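Local structure of 3-deoxy-manno-octulosonate cytidylyltransferase (1H7E) at residues L125-S130 / A218-G223; L151-S156 / L170-I175. The protein catalyses the transfer of CMP from CTP to the eight-carbon sugar KDO, releasing diphosphate and giving the activated sugar, probably for bacterial lipopolysaccharide synthesis. One frame throughout, in Å; residues are numbered along the deposited sequence.

Contact 1 of 2, residues L125-S130 / A218-G223; sequences LCHAIS and AATGPG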
# COMPACT_ATOMS: atom_id res chain seq x y z
N LEU A 125 12.95 8.77 0.57
CA LEU A 125 13.72 8.08 1.61
C LEU A 125 12.90 7.57 2.79
O LEU A 125 11.78 8.02 3.04
CB LEU A 125 14.80 9.03 2.16
CG LEU A 125 15.85 9.57 1.17
CD1 LEU A 125 16.72 10.59 1.88
CD2 LEU A 125 16.68 8.42 0.58
N CYS A 126 13.49 6.63 3.53
CA CYS A 126 12.86 6.06 4.71
C CYS A 126 13.95 5.51 5.64
O CYS A 126 15.10 5.32 5.23
CB CYS A 126 11.87 4.95 4.32
SG CYS A 126 12.63 3.48 3.67
N HIS A 127 13.62 5.34 6.92
CA HIS A 127 14.56 4.73 7.88
C HIS A 127 13.76 3.91 8.89
O HIS A 127 12.56 4.15 9.08
CB HIS A 127 15.50 5.75 8.56
CG HIS A 127 14.82 6.69 9.52
ND1 HIS A 127 14.44 6.32 10.79
CD2 HIS A 127 14.52 8.01 9.41
CE1 HIS A 127 13.92 7.36 11.42
NE2 HIS A 127 13.96 8.40 10.61
N ALA A 128 14.39 2.89 9.46
CA ALA A 128 13.73 2.02 10.44
C ALA A 128 13.36 2.73 11.74
O ALA A 128 14.08 3.62 12.20
CB ALA A 128 14.61 0.81 10.75
N ILE A 129 12.18 2.40 12.27
CA ILE A 129 11.73 2.95 13.53
C ILE A 129 11.12 1.79 14.35
O ILE A 129 10.79 0.75 13.80
CB ILE A 129 10.67 4.09 13.39
CG1 ILE A 129 9.52 3.66 12.49
CG2 ILE A 129 11.33 5.37 12.81
CD1 ILE A 129 8.33 4.56 12.55
N SER A 130 11.02 2.00 15.66
CA SER A 130 10.45 1.01 16.57
C SER A 130 8.93 1.06 16.47
O SER A 130 8.37 2.05 15.97
CB SER A 130 10.84 1.39 18.00
OG SER A 130 10.17 2.56 18.45
N ALA A 218 20.05 5.52 7.33
CA ALA A 218 20.12 5.47 8.80
C ALA A 218 19.16 6.50 9.43
O ALA A 218 18.73 7.43 8.74
CB ALA A 218 21.54 5.71 9.26
N ALA A 219 18.81 6.32 10.70
CA ALA A 219 17.91 7.27 11.38
C ALA A 219 18.47 8.68 11.20
O ALA A 219 19.65 8.92 11.45
CB ALA A 219 17.78 6.92 12.86
N THR A 220 17.64 9.60 10.72
CA THR A 220 18.07 10.97 10.48
C THR A 220 18.07 11.81 11.75
O THR A 220 17.72 11.32 12.83
CB THR A 220 17.18 11.65 9.40
OG1 THR A 220 15.81 11.63 9.82
CG2 THR A 220 17.31 10.92 8.05
N GLY A 221 18.53 13.06 11.63
CA GLY A 221 18.57 13.97 12.76
C GLY A 221 17.22 14.59 13.02
O GLY A 221 16.38 14.62 12.12
N PRO A 222 16.96 15.10 14.23
CA PRO A 222 15.66 15.72 14.52
C PRO A 222 15.40 17.01 13.72
O PRO A 222 16.21 17.94 13.74
CB PRO A 222 15.73 15.95 16.04
CG PRO A 222 17.19 16.19 16.28
CD PRO A 222 17.83 15.12 15.43
N GLY A 223 14.33 16.99 12.93
CA GLY A 223 13.95 18.15 12.14
C GLY A 223 13.33 19.17 13.07
O GLY A 223 12.75 18.80 14.09
O HOH W 1 13.23 10.85 11.65

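Contact 2 of 2, residues L151-S156 / L170-I175; sequences LYFSRS and LKHVGI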
# COMPACT_ATOMS: atom_id res chain seq x y z
N LEU A 151 4.35 0.41 -1.48
CA LEU A 151 3.02 -0.19 -1.70
C LEU A 151 1.98 0.84 -1.22
O LEU A 151 0.98 1.08 -1.88
CB LEU A 151 2.86 -1.50 -0.90
CG LEU A 151 3.76 -2.66 -1.34
CD1 LEU A 151 3.45 -3.89 -0.49
CD2 LEU A 151 3.53 -2.95 -2.82
N TYR A 152 2.25 1.47 -0.08
CA TYR A 152 1.33 2.47 0.47
C TYR A 152 2.05 3.26 1.56
O TYR A 152 3.06 2.80 2.11
CB TYR A 152 0.07 1.75 1.05
CG TYR A 152 -1.07 2.66 1.50
CD1 TYR A 152 -1.71 3.51 0.60
CD2 TYR A 152 -1.50 2.68 2.84
CE1 TYR A 152 -2.73 4.36 1.01
CE2 TYR A 152 -2.53 3.54 3.25
CZ TYR A 152 -3.13 4.37 2.32
OH TYR A 152 -4.12 5.24 2.70
N PHE A 153 1.55 4.48 1.83
CA PHE A 153 2.08 5.37 2.88
C PHE A 153 0.85 5.63 3.76
O PHE A 153 -0.23 5.90 3.24
CB PHE A 153 2.49 6.75 2.32
CG PHE A 153 3.70 6.74 1.43
CD1 PHE A 153 3.57 6.45 0.06
CD2 PHE A 153 4.96 7.02 1.95
CE1 PHE A 153 4.69 6.43 -0.79
CE2 PHE A 153 6.09 7.02 1.11
CZ PHE A 153 5.96 6.72 -0.26
N SER A 154 1.01 5.62 5.08
CA SER A 154 -0.12 5.86 5.95
C SER A 154 0.26 6.39 7.31
O SER A 154 1.38 6.21 7.76
CB SER A 154 -0.91 4.55 6.16
OG SER A 154 -2.14 4.80 6.83
N ARG A 155 -0.69 7.07 7.97
CA ARG A 155 -0.51 7.56 9.33
C ARG A 155 -0.87 6.39 10.26
O ARG A 155 -0.52 6.41 11.42
CB ARG A 155 -1.42 8.76 9.61
CG ARG A 155 -0.97 10.03 8.86
CD ARG A 155 -1.87 11.22 9.14
NE ARG A 155 -1.52 12.33 8.25
CZ ARG A 155 -0.42 13.07 8.36
NH1 ARG A 155 0.45 12.85 9.34
NH2 ARG A 155 -0.14 13.97 7.44
N SER A 156 -1.56 5.38 9.72
CA SER A 156 -1.89 4.17 10.52
C SER A 156 -0.66 3.28 10.59
O SER A 156 0.15 3.24 9.67
CB SER A 156 -2.97 3.31 9.87
OG SER A 156 -4.25 3.88 9.92
N LEU A 170 8.97 1.30 8.97
CA LEU A 170 9.79 2.27 8.23
C LEU A 170 9.11 3.61 8.26
O LEU A 170 7.93 3.72 7.96
CB LEU A 170 9.96 1.86 6.76
CG LEU A 170 10.77 0.61 6.47
CD1 LEU A 170 10.61 0.19 5.01
CD2 LEU A 170 12.25 0.85 6.83
N LYS A 171 9.84 4.63 8.68
CA LYS A 171 9.33 5.98 8.69
C LYS A 171 9.72 6.65 7.35
O LYS A 171 10.87 6.55 6.89
CB LYS A 171 9.96 6.78 9.83
CG LYS A 171 9.64 8.26 9.78
CD LYS A 171 10.34 9.00 10.90
CE LYS A 171 9.93 10.46 10.92
NZ LYS A 171 10.31 11.10 12.20
N HIS A 172 8.77 7.35 6.75
CA HIS A 172 9.00 8.06 5.50
C HIS A 172 9.70 9.39 5.82
O HIS A 172 9.27 10.12 6.73
CB HIS A 172 7.66 8.30 4.81
CG HIS A 172 7.76 9.18 3.60
ND1 HIS A 172 8.73 9.03 2.63
CD2 HIS A 172 7.01 10.24 3.21
CE1 HIS A 172 8.58 9.96 1.71
NE2 HIS A 172 7.55 10.71 2.04
N VAL A 173 10.80 9.66 5.11
CA VAL A 173 11.58 10.91 5.25
C VAL A 173 11.19 11.74 4.02
O VAL A 173 11.49 11.34 2.89
CB VAL A 173 13.12 10.63 5.24
CG1 VAL A 173 13.91 11.95 5.26
CG2 VAL A 173 13.51 9.77 6.45
N GLY A 174 10.55 12.88 4.26
CA GLY A 174 10.02 13.76 3.22
C GLY A 174 10.88 14.48 2.20
O GLY A 174 10.62 15.65 1.91
N ILE A 175 11.87 13.79 1.66
CA ILE A 175 12.77 14.31 0.63
C ILE A 175 12.43 13.52 -0.62
O ILE A 175 12.41 12.28 -0.59
CB ILE A 175 14.23 14.06 0.98
CG1 ILE A 175 14.59 14.88 2.21
CG2 ILE A 175 15.12 14.46 -0.19
CD1 ILE A 175 15.96 14.59 2.73

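Contact 1 of 2, residues L125-S130 / A218-G223
His-127 and Ala-219 bring their backbones together where strand 122-129 passes the loop 218-223, with 5.5 Å between the CA atoms of the two residues. The strand is the last but one of the mixed seven-stranded sheet of this GT-A-type cytidylyltransferase fold, and the loop follows the neighbouring edge strand 212-216 on the way to helix 227-243. No direct hydrogen bond joins the two segments; a histidine ring laid under the loop backbone does most of the work. CA of Ala-219 makes a CH-pi contact with one face of the His-127 ring, standing 3.7 Å from its centroid and 16° off the normal. On the same face Thr-220 N sits near the rim, 3.7 Å from CD2 of His-127. Lower on the side chain, CB of His-127 lies 3.6 Å from Ala-218 O. A chi1 of 69° sets CG of His-127 between its own backbone N and carbonyl carbon, and from there ND1 donates to Ala-128 O (3.1 Å, 161°). The acceptor lies close to the ring plane, so this bond helps fix the ring's rotation. Arg-103 supports the loop by hydrogen bonds to the carbonyls of Ala-218 and Ala-219. A leucine in place of His-127 would probably cost the loop the flat aromatic face beneath Ala-219 and the water-mediated link to Thr-220. That water lies in the ring plane at the imidazole edge, 2.8 Å from NE2 of His-127 and 3.3 Å from OG1 of Thr-220.

Contact 2 of 2, residues L151-S156 / L170-I175
Phe-153 directs the edge of its ring at the face of His-172, a T-shaped (edge-to-face) pair buried between two sheets. One partner belongs to the small antiparallel hairpin sheet of strands 141-144 and 150-154, the other to strand 169-179 in the large sheet of the GT-A-type fold. The ring centroids of Phe-153 and His-172 are 4.8 Å apart and their planes meet at 66°. CE2 of Phe-153 stands over the centre of the imidazole, 3.6 Å from ND1 of His-172, while CD2 of Phe-153 follows it in, 3.9 Å from CG of His-172. A chi1 of 172° puts CG of His-172 anti to its backbone N, and the ring is thus carried out from its strand toward the phenyl group. Its opposite face is covered by backbone, with Gly-174 N 4.3 Å above the plane. The imidazole is held at its rim too: ND1 bonds to Leu-125 O and NE2 to Tyr-176 OH, so both buried nitrogens have partners.

Away from this one ring pair the segments are loosely related. Even at their nearest, the CA atoms of Phe-153 and His-172 lie 7.9 Å apart, and the summed buried surface is just 88 Å². Partly exposed Lys-171 stretches away from the phenyl ring in a fully extended chain. Residues 154-156 pack against the second subunit of the homodimer, where Ser-156 OG bonds to Pro-157 O of that subunit. Tyr-152 OH and Ser-154 OG both bond to Glu-198. Just past strand 150-154 the chain forms an ST turn: Ser-156 N donates to Ser-154 OG across 3.0 Å, at an angle of 157°.

In the fold
Strands 122-129 and 169-179 are antiparallel neighbours in the large sheet, so the two contacts, with centres about 11 Å apart, share one backbone framework. Two probable backbone hydrogen bonds join them, His-127 O to Lys-171 N and Leu-125 O to Val-173 N, each 2.8 Å; Leu-125 O also takes the bond from His-172 ND1. Each contact turns on a histidine of this strand pair. Contact 1 is partly buried and lies near the surface, its imidazole against loop backbone, with one nitrogen bonded to protein and one to water. Contact 2 is core: an aromatic pair linking the large sheet to the small hairpin sheet beside the dimer interface, both imidazole nitrogens bonded to protein. In sequence, contact 2 is nested within the span that contact 1 closes.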